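Local coordinates for putative iron-regulated protein A (Parabacteroides distasonis ATCC 8503, PDB 4ECG), which is of unconfirmed function but binds calcium in the crystal and, as an imelysin-like protein of the peptidase M75 family, may be a metalloendopeptidase, at residues 14-19 with 327-332; 23-28 with 319-324; 297-302 with 314-319. All blocks are in the same frame, centred on the assembly; numbering follows the deposited sequence.

Contact 1: residues 14-19 with 327-332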
# COMPACT_ATOMS: atom_id res chain seq x y z
N TYR A 14 11.91 8.50 28.50
CA TYR A 14 12.52 8.54 27.13
C TYR A 14 11.53 8.54 25.97
O TYR A 14 10.54 7.82 25.98
CB TYR A 14 13.47 7.37 26.84
CG TYR A 14 14.64 7.27 27.78
CD1 TYR A 14 15.54 8.35 27.94
CD2 TYR A 14 14.86 6.10 28.52
CE1 TYR A 14 16.58 8.25 28.82
CE2 TYR A 14 15.91 6.00 29.40
CZ TYR A 14 16.76 7.07 29.54
OH TYR A 14 17.80 6.92 30.41
N ASP A 15 11.84 9.31 24.93
CA ASP A 15 11.11 9.27 23.66
C ASP A 15 12.11 9.35 22.48
O ASP A 15 13.32 9.42 22.68
CB ASP A 15 10.01 10.35 23.62
CG ASP A 15 10.56 11.78 23.54
OD1 ASP A 15 11.68 12.01 23.08
OD2 ASP A 15 9.84 12.71 23.92
N PHE A 16 11.61 9.34 21.25
CA PHE A 16 12.47 9.35 20.07
C PHE A 16 13.44 10.53 19.93
O PHE A 16 14.51 10.35 19.35
CB PHE A 16 11.63 9.29 18.81
CG PHE A 16 10.95 7.97 18.59
CD1 PHE A 16 11.70 6.80 18.52
CD2 PHE A 16 9.57 7.89 18.45
CE1 PHE A 16 11.10 5.57 18.30
CE2 PHE A 16 8.95 6.66 18.26
CZ PHE A 16 9.72 5.50 18.17
N LYS A 17 13.06 11.70 20.44
CA LYS A 17 13.88 12.93 20.39
C LYS A 17 14.72 13.15 21.66
O LYS A 17 15.39 14.14 21.78
CB LYS A 17 12.97 14.16 20.13
CG LYS A 17 12.62 14.40 18.64
CD LYS A 17 11.22 15.03 18.39
CE LYS A 17 11.22 16.55 18.12
NZ LYS A 17 10.20 16.94 17.08
N ASN A 18 14.65 12.20 22.61
CA ASN A 18 15.35 12.26 23.92
C ASN A 18 15.75 10.83 24.27
O ASN A 18 15.09 10.15 25.06
CB ASN A 18 14.46 12.82 25.06
CG ASN A 18 13.99 14.25 24.80
OD1 ASN A 18 14.68 15.21 25.12
ND2 ASN A 18 12.78 14.38 24.23
N LEU A 19 16.81 10.36 23.63
CA LEU A 19 17.28 9.00 23.80
C LEU A 19 18.50 8.98 24.69
O LEU A 19 19.20 10.02 24.84
CB LEU A 19 17.62 8.39 22.44
CG LEU A 19 16.42 8.03 21.58
CD1 LEU A 19 16.88 8.04 20.14
CD2 LEU A 19 15.81 6.69 21.94
N ASP A 327 15.09 0.89 20.02
CA ASP A 327 14.38 -0.28 19.48
C ASP A 327 13.08 -0.56 20.27
O ASP A 327 12.00 -0.84 19.71
CB ASP A 327 15.25 -1.54 19.51
CG ASP A 327 14.44 -2.78 19.22
OD1 ASP A 327 13.93 -2.87 18.09
OD2 ASP A 327 14.28 -3.65 20.09
N SER A 328 13.21 -0.50 21.58
CA SER A 328 12.10 -0.77 22.44
C SER A 328 11.02 0.28 22.18
O SER A 328 9.85 -0.06 22.12
CB SER A 328 12.59 -0.75 23.87
OG SER A 328 11.52 -1.02 24.71
N LEU A 329 11.42 1.54 21.95
CA LEU A 329 10.42 2.57 21.65
C LEU A 329 9.69 2.34 20.28
O LEU A 329 8.52 2.73 20.12
CB LEU A 329 11.05 3.96 21.70
CG LEU A 329 11.25 4.63 23.06
CD1 LEU A 329 12.06 5.89 22.79
CD2 LEU A 329 9.93 4.95 23.82
N MSE A 330 10.41 1.74 19.32
CA MSE A 330 9.91 1.37 18.01
C MSE A 330 8.99 0.18 18.05
O MSE A 330 7.97 0.17 17.33
CB MSE A 330 11.04 1.00 17.05
CG MSE A 330 11.79 2.21 16.44
SE MSE A 330 10.80 3.17 15.12
CE MSE A 330 9.91 1.74 14.19
N VAL A 331 9.35 -0.82 18.84
CA VAL A 331 8.47 -1.96 19.06
C VAL A 331 7.10 -1.45 19.57
O VAL A 331 6.08 -1.77 18.99
CB VAL A 331 9.12 -2.99 20.04
CG1 VAL A 331 8.10 -4.05 20.49
CG2 VAL A 331 10.36 -3.59 19.38
N VAL A 332 7.11 -0.63 20.63
CA VAL A 332 5.89 -0.07 21.22
C VAL A 332 5.12 0.74 20.17
O VAL A 332 3.92 0.59 20.01
CB VAL A 332 6.22 0.80 22.49
CG1 VAL A 332 5.10 1.77 22.85
CG2 VAL A 332 6.60 -0.10 23.71
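Asp-15, whose backbone lies against the end of Leu-329, turns its carboxylate back into its own loop: OD1 accepts from Asn-18 ND2 at 2.9 Å and, more weakly, from Lys-17 N. The amide donor arrives on the syn side, 27° out of the carboxylate plane. An aspartate is short enough to make these bonds within the type I beta turn from Asp-15 to Asn-18, in the N-terminal segment that precedes helix 29-68. Onto this segment leans helix 324-343 with the forked end of Leu-329, whose CD1 comes within 3.5 Å of Asp-15 C and whose CD2 comes within 3.6 Å of Tyr-14 O. Leu-19 reaches the same fork, its CD2 lying 3.9 Å from Leu-329 CD1, as the two leucines slide past each other. Phe-16, wide and flat, extends the apolar seam: its CE1 touches Leu-329 CB at 3.8 Å and its CZ nears the carbonyl of the same residue obliquely. The bend at chi2 (-73°) brings the selenium of selenomethionine Met-330 beside this ring, 4.8 Å from its centroid, an oblique Met-aromatic contact. Thr-370 of helix 355-377 also touches Phe-16.

Contact 2: residues 23-28 with 319-324; sequences SGAKPT and TKMINP
At the C-terminal end of helix 315-322 the backbone of Ser-23 meets that of Ile-322 in a short, nearly straight hydrogen bond, Ser-23 N to Ile-322 O at 2.6 Å, with an N-H...O angle of 174°. The neighbouring carbonyl is taken by a side chain: Ser-23 OG donates to Met-321 O at 2.7 Å, lying in the plane of that carbonyl. With chi1 at 74°, OG stands between the backbone N and the carbonyl carbon, where it can also accept from Ala-25 N at 3.0 Å. That second bond makes an ST turn, and a serine fits because its one oxygen both donates to the helix end and accepts from its own loop. A water accepts from Gly-24 N at 2.8 Å and donates to Ala-25 O and Ile-322 O, so Ile-322 O has two partners. Glycine suits position 24 because, at its positive phi, a side chain would be pressed against the carbonyl O of Ser-23. Beyond the turn the loop heads for helix 29-68, for which Thr-28 is the N-cap, and packs on apolar groups. Ala-25 CB, small enough to come close, meets Met-321 CG at 3.7 Å. The selenomethionine Met-321 extends with CG anti to N (chi1 -178°), carrying SE to 4.0 Å from Pro-27 CA. Ile-322 and the proline cross at about a right angle, Ile-322 CD1 touching Pro-27 CD at 3.8 Å. With an alanine at Ile-322, the branch reaching Pro-27 would be gone, which would probably open a gap beside the proline. Asn-323 caps helix 324-343 with OD1, bonded to Leu-326 N, while its ND2 bonds to Pro-20 O and Asp-22 OD1.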
# COMPACT_ATOMS: atom_id res chain seq x y z
N SER A 23 24.86 2.23 22.27
CA SER A 23 25.71 1.26 22.98
C SER A 23 27.19 1.44 22.63
O SER A 23 28.05 1.31 23.47
CB SER A 23 25.30 -0.19 22.70
OG SER A 23 25.69 -0.54 21.39
N GLY A 24 27.46 1.77 21.38
CA GLY A 24 28.82 1.83 20.84
C GLY A 24 29.05 0.73 19.82
O GLY A 24 29.96 0.85 19.01
N ALA A 25 28.24 -0.35 19.88
CA ALA A 25 28.26 -1.39 18.84
C ALA A 25 27.75 -0.75 17.55
O ALA A 25 26.75 -0.06 17.56
CB ALA A 25 27.37 -2.57 19.24
N LYS A 26 28.48 -0.94 16.45
CA LYS A 26 28.01 -0.58 15.14
C LYS A 26 27.99 -1.82 14.26
O LYS A 26 28.92 -2.59 14.28
CB LYS A 26 28.89 0.52 14.54
CG LYS A 26 28.96 1.77 15.42
CD LYS A 26 29.14 3.06 14.62
CE LYS A 26 30.00 4.08 15.39
NZ LYS A 26 29.84 5.46 14.87
N PRO A 27 26.93 -2.01 13.48
CA PRO A 27 26.88 -3.21 12.67
C PRO A 27 27.91 -3.22 11.54
O PRO A 27 28.26 -2.18 11.00
CB PRO A 27 25.46 -3.20 12.10
CG PRO A 27 25.02 -1.78 12.13
CD PRO A 27 25.75 -1.14 13.27
N THR A 28 28.38 -4.41 11.20
CA THR A 28 29.34 -4.61 10.15
C THR A 28 28.58 -4.61 8.84
O THR A 28 27.32 -4.66 8.80
CB THR A 28 30.08 -5.97 10.30
OG1 THR A 28 29.12 -7.03 10.30
CG2 THR A 28 30.84 -6.04 11.58
N THR A 319 19.00 -2.31 15.27
CA THR A 319 18.66 -1.20 16.17
C THR A 319 18.83 -1.56 17.65
O THR A 319 19.37 -0.76 18.43
CB THR A 319 17.22 -0.78 15.91
OG1 THR A 319 17.06 -0.65 14.51
CG2 THR A 319 16.86 0.50 16.63
N LYS A 320 18.37 -2.74 18.05
CA LYS A 320 18.55 -3.20 19.43
C LYS A 320 20.02 -3.13 19.84
O LYS A 320 20.36 -2.54 20.88
CB LYS A 320 18.00 -4.63 19.59
CG LYS A 320 17.77 -5.10 21.03
CD LYS A 320 17.05 -6.45 21.08
CE LYS A 320 17.31 -7.16 22.40
NZ LYS A 320 16.37 -8.30 22.58
N MSE A 321 20.88 -3.69 18.99
CA MSE A 321 22.34 -3.67 19.16
C MSE A 321 22.89 -2.24 19.30
O MSE A 321 23.75 -2.00 20.14
CB MSE A 321 22.99 -4.41 17.96
CG MSE A 321 24.55 -4.56 17.94
SE MSE A 321 25.29 -4.61 16.08
CE MSE A 321 24.19 -6.16 15.48
N ILE A 322 22.41 -1.30 18.49
CA ILE A 322 22.88 0.11 18.47
C ILE A 322 22.35 0.88 19.69
O ILE A 322 23.11 1.56 20.40
CB ILE A 322 22.52 0.84 17.15
CG1 ILE A 322 23.18 0.17 15.93
CG2 ILE A 322 23.06 2.26 17.14
CD1 ILE A 322 22.59 0.56 14.60
N ASN A 323 21.05 0.73 19.97
CA ASN A 323 20.42 1.40 21.12
C ASN A 323 19.16 0.69 21.59
O ASN A 323 18.10 0.90 21.01
CB ASN A 323 20.10 2.83 20.71
CG ASN A 323 19.65 3.67 21.86
OD1 ASN A 323 18.78 3.26 22.63
ND2 ASN A 323 20.23 4.87 22.00
N PRO A 324 19.26 -0.17 22.64
CA PRO A 324 18.04 -0.94 23.09
C PRO A 324 16.78 -0.11 23.34
O PRO A 324 15.68 -0.59 23.08
CB PRO A 324 18.50 -1.62 24.36
CG PRO A 324 19.99 -1.74 24.23
CD PRO A 324 20.45 -0.56 23.41
O HOH W 1 25.94 2.11 19.10

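Contact 3: residues 297-302 with 314-319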
# COMPACT_ATOMS: atom_id res chain seq x y z
N ASN A 297 6.48 -5.76 9.25
CA ASN A 297 7.12 -6.87 8.54
C ASN A 297 8.52 -6.52 8.18
O ASN A 297 9.41 -7.35 8.33
CB ASN A 297 6.33 -7.17 7.24
CG ASN A 297 4.98 -7.83 7.50
OD1 ASN A 297 4.63 -8.24 8.66
ND2 ASN A 297 4.20 -7.95 6.42
N ALA A 298 8.69 -5.30 7.64
CA ALA A 298 10.00 -4.79 7.23
C ALA A 298 10.98 -4.74 8.40
O ALA A 298 12.15 -5.06 8.21
CB ALA A 298 9.89 -3.37 6.62
N TYR A 299 10.52 -4.29 9.57
CA TYR A 299 11.39 -3.98 10.69
C TYR A 299 11.82 -5.29 11.36
O TYR A 299 12.94 -5.39 11.86
CB TYR A 299 10.63 -3.09 11.72
CG TYR A 299 11.45 -2.57 12.88
CD1 TYR A 299 12.42 -1.63 12.69
CD2 TYR A 299 11.23 -3.03 14.20
CE1 TYR A 299 13.19 -1.19 13.74
CE2 TYR A 299 12.00 -2.56 15.26
CZ TYR A 299 12.96 -1.63 15.02
OH TYR A 299 13.76 -1.13 16.04
N PHE A 300 10.89 -6.25 11.44
CA PHE A 300 11.16 -7.52 12.10
C PHE A 300 11.63 -8.58 11.11
O PHE A 300 11.96 -9.67 11.51
CB PHE A 300 9.92 -8.01 12.90
CG PHE A 300 9.55 -7.13 14.06
CD1 PHE A 300 10.39 -6.98 15.13
CD2 PHE A 300 8.38 -6.40 14.07
CE1 PHE A 300 10.07 -6.13 16.20
CE2 PHE A 300 8.04 -5.58 15.12
CZ PHE A 300 8.90 -5.44 16.19
N GLY A 301 11.64 -8.29 9.82
CA GLY A 301 12.31 -9.17 8.88
C GLY A 301 11.57 -10.42 8.46
O GLY A 301 12.20 -11.39 8.09
N GLY A 302 10.24 -10.38 8.48
CA GLY A 302 9.42 -11.45 7.90
C GLY A 302 7.94 -11.06 7.86
O GLY A 302 7.52 -10.18 8.60
N SER A 314 17.42 -8.59 11.04
CA SER A 314 16.37 -7.58 10.90
C SER A 314 16.90 -6.24 11.32
O SER A 314 17.87 -6.17 12.08
CB SER A 314 15.17 -7.90 11.81
OG SER A 314 15.54 -8.19 13.15
N LEU A 315 16.21 -5.19 10.87
CA LEU A 315 16.45 -3.84 11.33
C LEU A 315 16.23 -3.79 12.82
O LEU A 315 16.91 -3.01 13.54
CB LEU A 315 15.53 -2.80 10.66
CG LEU A 315 15.90 -2.36 9.27
CD1 LEU A 315 14.78 -1.49 8.62
CD2 LEU A 315 17.26 -1.69 9.37
N HIS A 316 15.28 -4.59 13.30
CA HIS A 316 15.05 -4.71 14.74
C HIS A 316 16.29 -5.13 15.47
O HIS A 316 16.68 -4.50 16.45
CB HIS A 316 13.93 -5.69 15.01
CG HIS A 316 13.87 -6.17 16.42
ND1 HIS A 316 13.52 -5.37 17.44
CD2 HIS A 316 14.11 -7.43 16.97
CE1 HIS A 316 13.56 -6.08 18.60
NE2 HIS A 316 13.92 -7.34 18.30
N ALA A 317 16.93 -6.18 15.01
CA ALA A 317 18.11 -6.68 15.68
C ALA A 317 19.20 -5.61 15.65
O ALA A 317 19.81 -5.35 16.66
CB ALA A 317 18.61 -7.96 15.02
N LEU A 318 19.43 -4.99 14.49
CA LEU A 318 20.52 -4.03 14.39
C LEU A 318 20.24 -2.81 15.28
O LEU A 318 21.11 -2.37 16.02
CB LEU A 318 20.78 -3.58 12.96
CG LEU A 318 21.36 -4.59 11.97
CD1 LEU A 318 21.64 -3.85 10.65
CD2 LEU A 318 22.58 -5.30 12.51
N THR A 319 19.00 -2.31 15.27
CA THR A 319 18.66 -1.20 16.17
C THR A 319 18.83 -1.56 17.65
O THR A 319 19.37 -0.76 18.43
CB THR A 319 17.22 -0.78 15.91
OG1 THR A 319 17.06 -0.65 14.51
CG2 THR A 319 16.86 0.50 16.63
O HOH W 2 14.52 -5.93 8.76
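Three rings, Tyr-299, Phe-300 and His-316, meet here in an aromatic cluster. One face of the tyrosine is covered by His-316, whose CB lies 4.1 Å from the ring centroid and 28° off the normal, a CH-pi contact; Phe-300 CZ sits in plane at the tyrosine's edge. Over one face of the imidazole comes Phe-300 CE1, while Tyr-299 CE2 approaches its edge, and Tyr-299 CD2 lies over a face of the phenylalanine. The phenyl and imidazole planes are inclined at 55°, so this pair is oblique. Tyr-299 CG is trans to the backbone N (chi1 -174°), which stretches the ring along helix 315-322 until its OH is 3.5 Å from Thr-319 CB. The polar ends of Tyr-299 and His-316 both hydrogen-bond to Asp-327 OD1 of helix 324-343, so the tyrosine and the histidine each supply a polar atom as well as a packing surface. The chain leaves helix 284-300 near Gly-301 and helix 315-322 begins beside it, carbonyls of the first facing amides of the second. Tyr-299 O takes His-316 N at 2.9 Å in the carbonyl plane, and a water bridges the next pair, donating to Ala-298 O at 2.6 Å and accepting from Leu-315 N at 2.8 Å. Ser-314 is the N-cap of the second helix, its OG accepting from Ala-317 N at 3.1 Å and hydrogen-bonded also to Ser-311 O; its CB packs 3.4 Å from Tyr-299 O. Gly-301 has positive phi, and a CB there would crowd Ser-314 CB. Thr-319 OG1 donates to Leu-315 O, satisfying its own buried hydroxyl; that carbonyl also accepts from Thr-319 N, from the other face of its plane. Met-239 of helix 239-259 touches Tyr-299 and Leu-315.

Overall arrangement
The three contacts lie on one side of the chain's centre, their centres 13 to 15 Å apart. Contact 3 is nested along the chain inside the loop closed by contact 2, and contact 2 inside that closed by contact 1. Helix 315-322 serves contacts 2 and 3, which share Thr-319, and helix 324-343, next in the chain, serves contact 1. Asp-327 of contact 1 ties it to Tyr-299 and His-316 of contact 3, while Pro-27 of contact 2 packs on Leu-318 of contact 3. The N-terminal segment before helix 29-68 is thereby fastened to helices from the later part of this mainly helical protein; contacts 1 and 2 lie away from the calcium sites.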